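Local coordinates for protein alpha-tubulin N-acetyltransferase (Danio rerio, PDB 4H6U) that catalyses acetyl transfer from acetyl coenzyme A to alpha-tubulin, probably at a lysine side chain, and is here seen with acetyl coenzyme A bound, at residues Ala121-Val124 and Leu128-His131; Glu136-Met141 and Pro159-Phe164; His75-Lys80 and Lys143-Glu148. The protein carries 1 engineered substitution. All coordinates share one frame; numbering follows the deposited sequence.

Interaction 1 (Ala121-Val124 and Leu128-His131). Engineered in segment 121-124: Ala121 (natural residue Asp). With ACO (acetyl coenzyme *a), chain C.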
loop_
_atom_site.group_PDB
_atom_site.type_symbol
_atom_site.label_atom_id
_atom_site.label_comp_id
_atom_site.label_asym_id
_atom_site.label_seq_id
_atom_site.Cartn_x
_atom_site.Cartn_y
_atom_site.Cartn_z
ATOM N N ALA A 121 -5.069 -8.511 0.404
ATOM C CA ALA A 121 -4.445 -9.109 -0.783
ATOM C C ALA A 121 -3.516 -10.225 -0.343
ATOM O O ALA A 121 -2.843 -10.120 0.696
ATOM C CB ALA A 121 -3.686 -8.064 -1.587
ATOM N N PHE A 122 -3.509 -11.296 -1.119
ATOM C CA PHE A 122 -2.741 -12.488 -0.789
ATOM C C PHE A 122 -2.386 -13.220 -2.104
ATOM O O PHE A 122 -3.268 -13.532 -2.896
ATOM C CB PHE A 122 -3.559 -13.388 0.123
ATOM C CG PHE A 122 -2.749 -14.437 0.823
ATOM C CD1 PHE A 122 -1.371 -14.315 0.953
ATOM C CD2 PHE A 122 -3.362 -15.547 1.349
ATOM C CE1 PHE A 122 -0.632 -15.282 1.600
ATOM C CE2 PHE A 122 -2.630 -16.529 1.984
ATOM C CZ PHE A 122 -1.266 -16.384 2.126
ATOM N N TYR A 123 -1.098 -13.373 -2.387
ATOM C CA TYR A 123 -0.659 -13.983 -3.631
ATOM C C TYR A 123 0.713 -14.605 -3.515
ATOM O O TYR A 123 1.628 -14.021 -2.929
ATOM C CB TYR A 123 -0.649 -12.987 -4.784
ATOM C CG TYR A 123 -0.432 -13.642 -6.128
ATOM C CD1 TYR A 123 -1.432 -14.386 -6.724
ATOM C CD2 TYR A 123 0.792 -13.551 -6.789
ATOM C CE1 TYR A 123 -1.241 -14.999 -7.950
ATOM C CE2 TYR A 123 0.989 -14.167 -8.023
ATOM C CZ TYR A 123 -0.036 -14.903 -8.584
ATOM O OH TYR A 123 0.115 -15.518 -9.793
ATOM N N VAL A 124 0.835 -15.806 -4.069
ATOM C CA VAL A 124 2.114 -16.493 -4.221
ATOM C C VAL A 124 2.282 -16.715 -5.706
ATOM O O VAL A 124 1.331 -17.100 -6.376
ATOM C CB VAL A 124 2.117 -17.826 -3.490
ATOM C CG1 VAL A 124 3.335 -18.708 -3.947
ATOM C CG2 VAL A 124 2.129 -17.593 -2.009
ATOM N N LEU A 128 5.021 -21.542 -7.785
ATOM C CA LEU A 128 5.434 -21.913 -6.442
ATOM C C LEU A 128 4.301 -21.996 -5.446
ATOM O O LEU A 128 4.542 -22.117 -4.245
ATOM C CB LEU A 128 6.459 -20.921 -5.923
ATOM C CG LEU A 128 7.813 -20.975 -6.629
ATOM C CD1 LEU A 128 8.723 -19.893 -6.085
ATOM C CD2 LEU A 128 8.435 -22.347 -6.438
ATOM N N GLN A 129 3.069 -21.890 -5.929
ATOM C CA GLN A 129 1.914 -22.140 -5.081
ATOM C C GLN A 129 1.950 -23.611 -4.645
ATOM O O GLN A 129 2.576 -24.439 -5.299
ATOM C CB GLN A 129 0.616 -21.827 -5.841
ATOM C CG GLN A 129 0.188 -20.372 -5.767
ATOM C CD GLN A 129 -0.738 -19.931 -6.930
ATOM O OE1 GLN A 129 -1.522 -20.723 -7.442
ATOM N NE2 GLN A 129 -0.642 -18.658 -7.334
ATOM N N ARG A 130 1.317 -23.923 -3.518
ATOM C CA ARG A 130 1.226 -25.301 -3.019
ATOM C C ARG A 130 2.586 -25.881 -2.640
ATOM O O ARG A 130 2.806 -27.089 -2.767
ATOM C CB ARG A 130 0.550 -26.198 -4.059
ATOM C CG ARG A 130 -0.975 -26.078 -4.038
ATOM C CD ARG A 130 -1.638 -27.272 -4.702
ATOM N NE ARG A 130 -2.912 -27.590 -4.072
ATOM C CZ ARG A 130 -4.024 -27.981 -4.706
ATOM N NH1 ARG A 130 -4.067 -28.127 -6.021
ATOM N NH2 ARG A 130 -5.109 -28.248 -4.002
ATOM N N HIS A 131 3.502 -25.014 -2.218
ATOM C CA HIS A 131 4.802 -25.434 -1.712
ATOM C C HIS A 131 4.962 -25.033 -0.229
ATOM O O HIS A 131 6.008 -25.209 0.359
ATOM C CB HIS A 131 5.918 -24.813 -2.526
ATOM C CG HIS A 131 6.074 -25.403 -3.893
ATOM N ND1 HIS A 131 5.085 -25.338 -4.853
ATOM C CD2 HIS A 131 7.103 -26.081 -4.456
ATOM C CE1 HIS A 131 5.507 -25.931 -5.957
ATOM N NE2 HIS A 131 6.721 -26.403 -5.738
HETATM N N1A ACO C . -6.481 -24.981 -6.043
HETATM C C2A ACO C . -7.049 -25.140 -4.796
HETATM N N3A ACO C . -6.515 -24.830 -3.633
HETATM C C4A ACO C . -5.208 -24.329 -3.694
HETATM C C5A ACO C . -4.496 -24.145 -4.896
HETATM C C6A ACO C . -5.206 -24.497 -6.097
HETATM N N6A ACO C . -4.691 -24.380 -7.346
HETATM N N7A ACO C . -3.207 -23.620 -4.580
HETATM C C8A ACO C . -3.160 -23.528 -3.200
HETATM N N9A ACO C . -4.382 -23.971 -2.655
HETATM C C1B ACO C . -4.853 -24.080 -1.295
HETATM C C2B ACO C . -5.299 -25.487 -0.929
HETATM O O2B ACO C . -6.104 -25.500 0.217
HETATM C C3B ACO C . -3.870 -26.063 -0.542
HETATM O O3B ACO C . -3.922 -27.121 0.218
HETATM P P3B ACO C . -3.812 -28.705 -0.707
HETATM O O7A ACO C . -3.842 -29.576 0.512
HETATM O O8A ACO C . -5.088 -28.595 -1.506
HETATM O O9A ACO C . -2.529 -28.569 -1.463
HETATM C C4B ACO C . -3.262 -24.902 0.193
HETATM O O4B ACO C . -3.824 -23.696 -0.413
HETATM C C5B ACO C . -1.739 -24.979 0.073
HETATM O O5B ACO C . -1.071 -24.384 1.120
HETATM P P1A ACO C . 0.199 -23.374 0.742
HETATM O O1A ACO C . 0.698 -22.927 2.068
HETATM O O2A ACO C . 1.084 -24.015 -0.308
HETATM O O3A ACO C . -0.547 -22.061 0.045
HETATM P P2A ACO C . 0.044 -21.317 -1.200
HETATM O O4A ACO C . 1.424 -20.789 -1.004
HETATM O O5A ACO C . -0.363 -21.858 -2.526
HETATM O O6A ACO C . -0.838 -19.716 -1.078
HETATM C CBP ACO C . -2.715 -18.596 -1.975
HETATM C CCP ACO C . -2.214 -19.686 -1.033
HETATM C CDP ACO C . -4.249 -18.518 -2.006
HETATM C CEP ACO C . -2.103 -17.218 -1.573
HETATM C CAP ACO C . -2.154 -18.976 -3.383
HETATM O OAP ACO C . -2.616 -20.212 -3.885
HETATM C C9P ACO C . -2.243 -17.804 -4.404
HETATM O O9P ACO C . -1.450 -16.898 -4.302
HETATM N N8P ACO C . -3.112 -17.547 -5.412
HETATM C C7P ACO C . -4.195 -18.245 -5.913
HETATM C C6P ACO C . -5.156 -17.289 -6.779
HETATM C C5P ACO C . -5.399 -15.815 -6.267
HETATM O O5P ACO C . -5.599 -14.879 -7.059
HETATM N N4P ACO C . -5.398 -15.560 -4.855
HETATM C C3P ACO C . -5.646 -14.214 -4.180
HETATM C C2P ACO C . -6.364 -14.179 -2.763
HETATM S S1P ACO C . -7.999 -13.149 -2.469
HETATM C C ACO C . -7.507 -11.733 -1.479
HETATM O O ACO C . -6.375 -11.425 -1.525
HETATM C CH3 ACO C . -8.231 -11.523 -0.169
#

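Interaction 2 (Glu136-Met141 and Pro159-Phe164). With ACO (acetyl coenzyme *a), chain C.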
loop_
_atom_site.group_PDB
_atom_site.type_symbol
_atom_site.label_atom_id
_atom_site.label_comp_id
_atom_site.label_asym_id
_atom_site.label_seq_id
_atom_site.Cartn_x
_atom_site.Cartn_y
_atom_site.Cartn_z
ATOM N N GLU A 136 3.523 -20.065 5.196
ATOM C CA GLU A 136 4.601 -19.395 5.917
ATOM C C GLU A 136 4.267 -17.901 6.100
ATOM O O GLU A 136 4.416 -17.384 7.188
ATOM C CB GLU A 136 5.965 -19.588 5.223
ATOM C CG GLU A 136 7.112 -19.168 6.112
ATOM C CD GLU A 136 8.498 -19.430 5.537
ATOM O OE1 GLU A 136 8.636 -19.691 4.322
ATOM O OE2 GLU A 136 9.471 -19.291 6.306
ATOM N N LEU A 137 3.799 -17.212 5.066
ATOM C CA LEU A 137 3.437 -15.797 5.206
ATOM C C LEU A 137 2.301 -15.552 6.176
ATOM O O LEU A 137 2.352 -14.623 6.995
ATOM C CB LEU A 137 3.004 -15.207 3.872
ATOM C CG LEU A 137 4.006 -14.272 3.234
ATOM C CD1 LEU A 137 3.383 -13.597 2.033
ATOM C CD2 LEU A 137 4.515 -13.218 4.232
ATOM N N PHE A 138 1.231 -16.327 6.002
ATOM C CA PHE A 138 0.040 -16.161 6.805
ATOM C C PHE A 138 0.422 -16.418 8.278
ATOM O O PHE A 138 0.155 -15.599 9.150
ATOM C CB PHE A 138 -1.054 -17.112 6.300
ATOM C CG PHE A 138 -2.444 -16.771 6.754
ATOM C CD1 PHE A 138 -3.092 -15.629 6.317
ATOM C CD2 PHE A 138 -3.120 -17.630 7.612
ATOM C CE1 PHE A 138 -4.407 -15.317 6.753
ATOM C CE2 PHE A 138 -4.434 -17.353 8.044
ATOM C CZ PHE A 138 -5.071 -16.178 7.605
ATOM N N ASP A 139 1.115 -17.504 8.545
ATOM C CA ASP A 139 1.565 -17.785 9.909
ATOM C C ASP A 139 2.423 -16.651 10.493
ATOM O O ASP A 139 2.222 -16.239 11.627
ATOM C CB ASP A 139 2.351 -19.101 9.978
ATOM C CG ASP A 139 1.457 -20.335 9.874
ATOM O OD1 ASP A 139 0.208 -20.196 9.909
ATOM O OD2 ASP A 139 2.009 -21.463 9.786
ATOM N N PHE A 140 3.329 -16.091 9.700
ATOM C CA PHE A 140 4.133 -14.992 10.196
ATOM C C PHE A 140 3.255 -13.785 10.594
ATOM O O PHE A 140 3.444 -13.190 11.666
ATOM C CB PHE A 140 5.180 -14.587 9.165
ATOM C CG PHE A 140 6.127 -13.529 9.667
ATOM C CD1 PHE A 140 7.324 -13.879 10.242
ATOM C CD2 PHE A 140 5.768 -12.182 9.632
ATOM C CE1 PHE A 140 8.209 -12.909 10.740
ATOM C CE2 PHE A 140 6.615 -11.194 10.130
ATOM C CZ PHE A 140 7.844 -11.553 10.699
ATOM N N MET A 141 2.274 -13.461 9.765
ATOM C CA MET A 141 1.374 -12.328 10.043
ATOM C C MET A 141 0.559 -12.599 11.327
ATOM O O MET A 141 0.477 -11.757 12.212
ATOM C CB MET A 141 0.459 -12.073 8.836
ATOM C CG MET A 141 -0.562 -10.932 9.005
ATOM S SD MET A 141 -2.113 -11.477 9.775
ATOM C CE MET A 141 -2.727 -12.623 8.577
ATOM N N PRO A 159 -11.173 -18.118 -4.800
ATOM C CA PRO A 159 -11.449 -19.534 -4.495
ATOM C C PRO A 159 -10.263 -20.249 -3.882
ATOM O O PRO A 159 -10.456 -20.936 -2.890
ATOM C CB PRO A 159 -11.815 -20.121 -5.852
ATOM C CG PRO A 159 -12.412 -18.894 -6.636
ATOM C CD PRO A 159 -11.582 -17.718 -6.159
ATOM N N LYS A 160 -9.068 -20.073 -4.423
ATOM C CA LYS A 160 -7.880 -20.721 -3.873
ATOM C C LYS A 160 -7.611 -20.259 -2.434
ATOM O O LYS A 160 -7.071 -21.006 -1.633
ATOM C CB LYS A 160 -6.644 -20.473 -4.751
ATOM C CG LYS A 160 -6.709 -21.164 -6.093
ATOM C CD LYS A 160 -5.421 -20.987 -6.860
ATOM C CE LYS A 160 -5.525 -21.525 -8.279
ATOM N NZ LYS A 160 -5.944 -20.434 -9.229
ATOM N N PHE A 161 -7.921 -19.010 -2.114
ATOM C CA PHE A 161 -7.680 -18.536 -0.761
ATOM C C PHE A 161 -8.716 -19.144 0.216
ATOM O O PHE A 161 -8.385 -19.499 1.353
ATOM C CB PHE A 161 -7.717 -17.003 -0.731
ATOM C CG PHE A 161 -7.302 -16.386 0.595
ATOM C CD1 PHE A 161 -6.613 -17.114 1.547
ATOM C CD2 PHE A 161 -7.631 -15.069 0.886
ATOM C CE1 PHE A 161 -6.255 -16.559 2.743
ATOM C CE2 PHE A 161 -7.278 -14.491 2.092
ATOM C CZ PHE A 161 -6.582 -15.244 3.031
ATOM N N LEU A 162 -9.945 -19.315 -0.255
ATOM C CA LEU A 162 -10.986 -19.907 0.557
ATOM C C LEU A 162 -10.588 -21.340 0.887
ATOM O O LEU A 162 -10.659 -21.762 2.036
ATOM C CB LEU A 162 -12.360 -19.851 -0.153
ATOM C CG LEU A 162 -13.033 -18.487 -0.134
ATOM C CD1 LEU A 162 -14.278 -18.465 -1.000
ATOM C CD2 LEU A 162 -13.393 -18.116 1.275
ATOM N N SER A 163 -10.202 -22.073 -0.154
ATOM C CA SER A 163 -9.692 -23.432 -0.045
ATOM C C SER A 163 -8.580 -23.505 1.003
ATOM O O SER A 163 -8.568 -24.408 1.867
ATOM C CB SER A 163 -9.157 -23.886 -1.406
ATOM O OG SER A 163 -8.621 -25.187 -1.347
ATOM N N PHE A 164 -7.658 -22.540 0.904
ATOM C CA PHE A 164 -6.510 -22.421 1.799
ATOM C C PHE A 164 -6.999 -22.314 3.251
ATOM O O PHE A 164 -6.613 -23.139 4.108
ATOM C CB PHE A 164 -5.691 -21.186 1.355
ATOM C CG PHE A 164 -4.605 -20.752 2.313
ATOM C CD1 PHE A 164 -4.853 -19.760 3.246
ATOM C CD2 PHE A 164 -3.315 -21.275 2.211
ATOM C CE1 PHE A 164 -3.870 -19.325 4.119
ATOM C CE2 PHE A 164 -2.298 -20.866 3.080
ATOM C CZ PHE A 164 -2.573 -19.871 4.050
HETATM N N1A ACO C . -6.481 -24.981 -6.043
HETATM C C2A ACO C . -7.049 -25.140 -4.796
HETATM N N3A ACO C . -6.515 -24.830 -3.633
HETATM C C4A ACO C . -5.208 -24.329 -3.694
HETATM C C5A ACO C . -4.496 -24.145 -4.896
HETATM C C6A ACO C . -5.206 -24.497 -6.097
HETATM N N6A ACO C . -4.691 -24.380 -7.346
HETATM N N7A ACO C . -3.207 -23.620 -4.580
HETATM C C8A ACO C . -3.160 -23.528 -3.200
HETATM N N9A ACO C . -4.382 -23.971 -2.655
HETATM C C1B ACO C . -4.853 -24.080 -1.295
HETATM C C2B ACO C . -5.299 -25.487 -0.929
HETATM O O2B ACO C . -6.104 -25.500 0.217
HETATM C C3B ACO C . -3.870 -26.063 -0.542
HETATM O O3B ACO C . -3.922 -27.121 0.218
HETATM P P3B ACO C . -3.812 -28.705 -0.707
HETATM O O7A ACO C . -3.842 -29.576 0.512
HETATM O O8A ACO C . -5.088 -28.595 -1.506
HETATM O O9A ACO C . -2.529 -28.569 -1.463
HETATM C C4B ACO C . -3.262 -24.902 0.193
HETATM O O4B ACO C . -3.824 -23.696 -0.413
HETATM C C5B ACO C . -1.739 -24.979 0.073
HETATM O O5B ACO C . -1.071 -24.384 1.120
HETATM P P1A ACO C . 0.199 -23.374 0.742
HETATM O O1A ACO C . 0.698 -22.927 2.068
HETATM O O2A ACO C . 1.084 -24.015 -0.308
HETATM O O3A ACO C . -0.547 -22.061 0.045
HETATM P P2A ACO C . 0.044 -21.317 -1.200
HETATM O O4A ACO C . 1.424 -20.789 -1.004
HETATM O O5A ACO C . -0.363 -21.858 -2.526
HETATM O O6A ACO C . -0.838 -19.716 -1.078
HETATM C CBP ACO C . -2.715 -18.596 -1.975
HETATM C CCP ACO C . -2.214 -19.686 -1.033
HETATM C CDP ACO C . -4.249 -18.518 -2.006
HETATM C CEP ACO C . -2.103 -17.218 -1.573
HETATM C CAP ACO C . -2.154 -18.976 -3.383
HETATM O OAP ACO C . -2.616 -20.212 -3.885
HETATM C C9P ACO C . -2.243 -17.804 -4.404
HETATM O O9P ACO C . -1.450 -16.898 -4.302
HETATM N N8P ACO C . -3.112 -17.547 -5.412
HETATM C C7P ACO C . -4.195 -18.245 -5.913
HETATM C C6P ACO C . -5.156 -17.289 -6.779
HETATM C C5P ACO C . -5.399 -15.815 -6.267
HETATM O O5P ACO C . -5.599 -14.879 -7.059
HETATM N N4P ACO C . -5.398 -15.560 -4.855
HETATM C C3P ACO C . -5.646 -14.214 -4.180
HETATM C C2P ACO C . -6.364 -14.179 -2.763
HETATM S S1P ACO C . -7.999 -13.149 -2.469
HETATM C C ACO C . -7.507 -11.733 -1.479
HETATM O O ACO C . -6.375 -11.425 -1.525
HETATM C CH3 ACO C . -8.231 -11.523 -0.169
#

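Interaction 3 (His75-Lys80 and Lys143-Glu148). With K (potassium ion), chain D.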
loop_
_atom_site.group_PDB
_atom_site.type_symbol
_atom_site.label_atom_id
_atom_site.label_comp_id
_atom_site.label_asym_id
_atom_site.label_seq_id
_atom_site.Cartn_x
_atom_site.Cartn_y
_atom_site.Cartn_z
ATOM N N HIS A 75 -0.552 -3.063 6.297
ATOM C CA HIS A 75 0.742 -3.703 6.441
ATOM C C HIS A 75 0.937 -4.720 5.297
ATOM O O HIS A 75 0.125 -5.616 5.104
ATOM C CB HIS A 75 0.835 -4.392 7.817
ATOM C CG HIS A 75 2.240 -4.622 8.277
ATOM N ND1 HIS A 75 2.630 -4.452 9.592
ATOM C CD2 HIS A 75 3.353 -5.012 7.601
ATOM C CE1 HIS A 75 3.925 -4.703 9.701
ATOM N NE2 HIS A 75 4.386 -5.056 8.513
ATOM N N LEU A 76 1.988 -4.521 4.511
ATOM C CA LEU A 76 2.304 -5.408 3.417
ATOM C C LEU A 76 3.485 -6.297 3.791
ATOM O O LEU A 76 4.561 -5.781 4.149
ATOM C CB LEU A 76 2.653 -4.588 2.190
ATOM C CG LEU A 76 3.010 -5.390 0.940
ATOM C CD1 LEU A 76 1.876 -6.331 0.526
ATOM C CD2 LEU A 76 3.325 -4.401 -0.184
ATOM N N TYR A 77 3.284 -7.612 3.724
ATOM C CA TYR A 77 4.381 -8.565 3.967
ATOM C C TYR A 77 4.834 -9.228 2.665
ATOM O O TYR A 77 4.032 -9.778 1.889
ATOM C CB TYR A 77 3.967 -9.670 4.964
ATOM C CG TYR A 77 3.432 -9.167 6.281
ATOM C CD1 TYR A 77 4.267 -9.038 7.381
ATOM C CD2 TYR A 77 2.102 -8.787 6.422
ATOM C CE1 TYR A 77 3.791 -8.556 8.589
ATOM C CE2 TYR A 77 1.623 -8.302 7.627
ATOM C CZ TYR A 77 2.467 -8.182 8.702
ATOM O OH TYR A 77 1.986 -7.710 9.896
ATOM N N LEU A 78 6.145 -9.202 2.475
ATOM C CA LEU A 78 6.774 -9.841 1.326
ATOM C C LEU A 78 7.685 -10.958 1.832
ATOM O O LEU A 78 8.467 -10.765 2.775
ATOM C CB LEU A 78 7.600 -8.840 0.527
ATOM C CG LEU A 78 6.910 -7.536 0.082
ATOM C CD1 LEU A 78 7.854 -6.736 -0.771
ATOM C CD2 LEU A 78 5.650 -7.814 -0.686
ATOM N N LEU A 79 7.571 -12.112 1.181
ATOM C CA LEU A 79 8.360 -13.293 1.478
ATOM C C LEU A 79 9.451 -13.427 0.428
ATOM O O LEU A 79 9.136 -13.569 -0.765
ATOM C CB LEU A 79 7.468 -14.549 1.500
ATOM C CG LEU A 79 8.082 -15.866 2.008
ATOM C CD1 LEU A 79 8.582 -15.810 3.470
ATOM C CD2 LEU A 79 7.047 -16.972 1.828
ATOM N N LYS A 80 10.708 -13.356 0.886
ATOM C CA LYS A 80 11.920 -13.388 0.035
ATOM C C LYS A 80 12.481 -14.820 0.019
ATOM O O LYS A 80 12.776 -15.394 1.082
ATOM C CB LYS A 80 12.990 -12.362 0.566
ATOM C CG LYS A 80 14.354 -12.171 -0.239
ATOM C CD LYS A 80 15.057 -10.729 -0.108
ATOM C CE LYS A 80 15.630 -10.348 1.282
ATOM N NZ LYS A 80 16.820 -11.163 1.707
ATOM N N LYS A 143 1.250 -14.521 13.929
ATOM C CA LYS A 143 2.091 -14.443 15.115
ATOM C C LYS A 143 2.336 -12.970 15.484
ATOM O O LYS A 143 2.154 -12.569 16.645
ATOM C CB LYS A 143 3.437 -15.185 14.918
ATOM N N HIS A 144 2.715 -12.169 14.491
ATOM C CA HIS A 144 3.212 -10.812 14.735
ATOM C C HIS A 144 2.110 -9.780 14.963
ATOM O O HIS A 144 2.309 -8.838 15.739
ATOM C CB HIS A 144 4.148 -10.412 13.619
ATOM C CG HIS A 144 5.501 -11.035 13.747
ATOM N ND1 HIS A 144 6.557 -10.390 14.358
ATOM C CD2 HIS A 144 5.950 -12.276 13.426
ATOM C CE1 HIS A 144 7.609 -11.189 14.364
ATOM N NE2 HIS A 144 7.271 -12.339 13.800
ATOM N N LYS A 145 0.955 -9.993 14.330
ATOM C CA LYS A 145 -0.245 -9.205 14.587
ATOM C C LYS A 145 -1.033 -9.732 15.779
ATOM O O LYS A 145 -2.015 -9.097 16.201
ATOM C CB LYS A 145 -1.166 -9.180 13.358
ATOM C CG LYS A 145 -0.546 -8.469 12.201
ATOM C CD LYS A 145 -0.123 -7.078 12.677
ATOM C CE LYS A 145 -0.771 -5.957 11.936
ATOM N NZ LYS A 145 -0.649 -4.738 12.813
ATOM N N GLN A 146 -0.623 -10.905 16.276
ATOM C CA GLN A 146 -1.277 -11.607 17.393
ATOM C C GLN A 146 -2.797 -11.766 17.318
ATOM O O GLN A 146 -3.518 -11.398 18.241
ATOM C CB GLN A 146 -0.920 -10.916 18.696
ATOM C CG GLN A 146 0.502 -11.146 19.091
ATOM C CD GLN A 146 1.003 -10.072 19.993
ATOM O OE1 GLN A 146 0.885 -8.885 19.683
ATOM N NE2 GLN A 146 1.558 -10.465 21.126
ATOM N N VAL A 147 -3.255 -12.303 16.198
ATOM C CA VAL A 147 -4.663 -12.604 15.950
ATOM C C VAL A 147 -4.801 -14.035 15.496
ATOM O O VAL A 147 -3.859 -14.629 14.959
ATOM C CB VAL A 147 -5.266 -11.706 14.851
ATOM C CG1 VAL A 147 -5.103 -10.248 15.243
ATOM C CG2 VAL A 147 -4.609 -11.995 13.508
ATOM N N GLU A 148 -5.994 -14.571 15.675
ATOM C CA GLU A 148 -6.297 -15.882 15.133
ATOM C C GLU A 148 -7.087 -15.666 13.858
ATOM O O GLU A 148 -7.717 -14.624 13.641
ATOM C CB GLU A 148 -7.081 -16.762 16.132
ATOM C CG GLU A 148 -6.442 -17.040 17.492
ATOM C CD GLU A 148 -5.362 -18.147 17.461
ATOM O OE1 GLU A 148 -5.118 -18.732 16.378
ATOM O OE2 GLU A 148 -4.771 -18.452 18.530
HETATM K K K D . 17.758 -9.931 3.763
#

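Interaction 1 (Ala121-Val124 and Leu128-His131)
Gln129 reaches back from its loop to the end of strand 117-124 and bonds the carbonyl of Val124. Gln129 NE2 is 2.7 Å from Val124 O. The N-H points almost straight at the oxygen (169°), and that oxygen lies in the plane of the amide. The extended chain beyond CG carries the amide this far. The Gln129 and Tyr123 side chains cross at about a right angle, amide and ring planes 82° apart, with Gln129 NE2 3.8 Å from Tyr123 CE1. Tyr123 OH turns to Asp10 of the second subunit. Beside the bond, Val124 CG1 packs 3.6 Å from Leu128 O; CG1 sits anti to the backbone N (chi1 166°), which turns it to the loop. The ligand runs through the same place. Val124 N donates to ACO O9P, and Arg130 N donates to ACO O5A at 2.8 Å. The Arg130 guanidinium lays one face over the adenine. Its NE and NH2 grip two oxygens of the 3'-phosphate. The engineered Ala121 stands near the acetyl end. Gln129-Arg130-His131-Gly132, with Gly134 further on, fits the Q/R-x-x-G-x-G/A signature of the GNAT fold, the pyrophosphate-binding loop that follows the central strand.

Interaction 2 (Glu136-Met141 and Pro159-Phe164)
Phe164 drives the edge of its ring into the face of Phe138, and phenylalanine side chains alone carry this contact between two helices. The planes stand at 86°, and the centroids are 5.5 Å apart, so this is a T-shaped pair. Phe164 CE1 comes over the Phe138 ring, offset toward the rim. Phe164 CZ, next to it on the edge, meets Phe138 CB at 3.9 Å. Each ring has its CG anti to the backbone N (chi1 -163° in Phe138, 169° in Phe164), which sends the two rings across the gap between the helices. Phe161, one helical turn before Phe164, adds a lighter contact. Phe161 CZ is 4.3 Å from Phe138 CE1. Tyr169 and Phe122 extend the aromatic cluster.

The same residues of helix 159-168 also meet acetyl coenzyme A. This short helix thus packs against the protein core and lines the cofactor pocket. Phe164 CD2 is 3.6 Å from ACO O4B, so the ring that meets Phe138 also lies against the ribose. Phe161 CD2 is 3.7 Å from the acetyl methyl, ACO CH3. Ser163 OG hydrogen-bonds ACO O2B at 3.0 Å, though either oxygen could be the donor. With an alanine in place of Phe164, the Phe138 face is likely to lose its edge partner and a gap would open beside the ribose.

No hydrogen bond or charge pair joins the two segments. Their hold on each other is therefore apolar and aromatic, while the polar bond described here, from Ser163, goes to the ligand.

Interaction 3 (His75-Lys80 and Lys143-Glu148)
The C-terminal end of helix 133-145 meets strand 75-81 here, with Lys145 lying against Tyr77 and His75. A Schellman motif ends this helix. Gln146 is its C-prime residue, with positive phi, and the bond from Gln146 N to Lys143 O is weak at 3.3 Å. Val147 N also bonds back to a carbonyl of the last helical turn.

Lys145 makes the contact with its aliphatic part. Lys145 CG and CD both approach the hydroxyl end of Tyr77, each 3.5 Å from Tyr77 OH. The two side chains meet at a slant. Lys145 is bent at chi2 (-54°) and again at chi3, which curls the chain past the hydroxyl toward His75. There Lys145 CE comes to 4.4 Å from His75 ND1. Lys145 NZ stays 4.6 Å from His75 ND1, so the ammonium and the imidazole nitrogen are not in contact. If His75 were protonated, the pair would probably be mildly unfavourable. The other ring nitrogen, His75 NE2, is hydrogen-bonded to Ser20.

Within the strand, Tyr77 OH stands 3.3 Å above the plane of the His75 ring, over its centre. The hydroxyl thus sits between the imidazole and the lysine methylenes. At the far end of the strand segment, a modelled potassium ion lies 2.6 Å from Lys80 NZ, well away from this contact.

Strand 75-81 lies in the central mixed sheet between strands 18-23 and 90-99. Helix 133-145 packs on one face of that sheet. Leu137 and Met141 of this helix cover Tyr77 before Lys145 reaches its hydroxyl, while Leu76 and Leu78 pack against the second subunit.

Interactions 1 and 2 come in series along the chain. Their centres are about 8 Å apart, and they touch through Phe122, which packs on Phe161 and Phe164. Both hold acetyl coenzyme A. Interaction 3 lies about 11 Å from interaction 2 and about 15 Å from interaction 1, measured between centres. It shares helix 133-145 with interaction 2, and the two touch at that helix. Its two segments close a long loop of chain that encloses interaction 1, while its segments alternate along the chain with those of interaction 2. Strands 75-81 and 117-124 belong to one mixed sheet, so a single GNAT core joins the cofactor site to the more distant end of the helix.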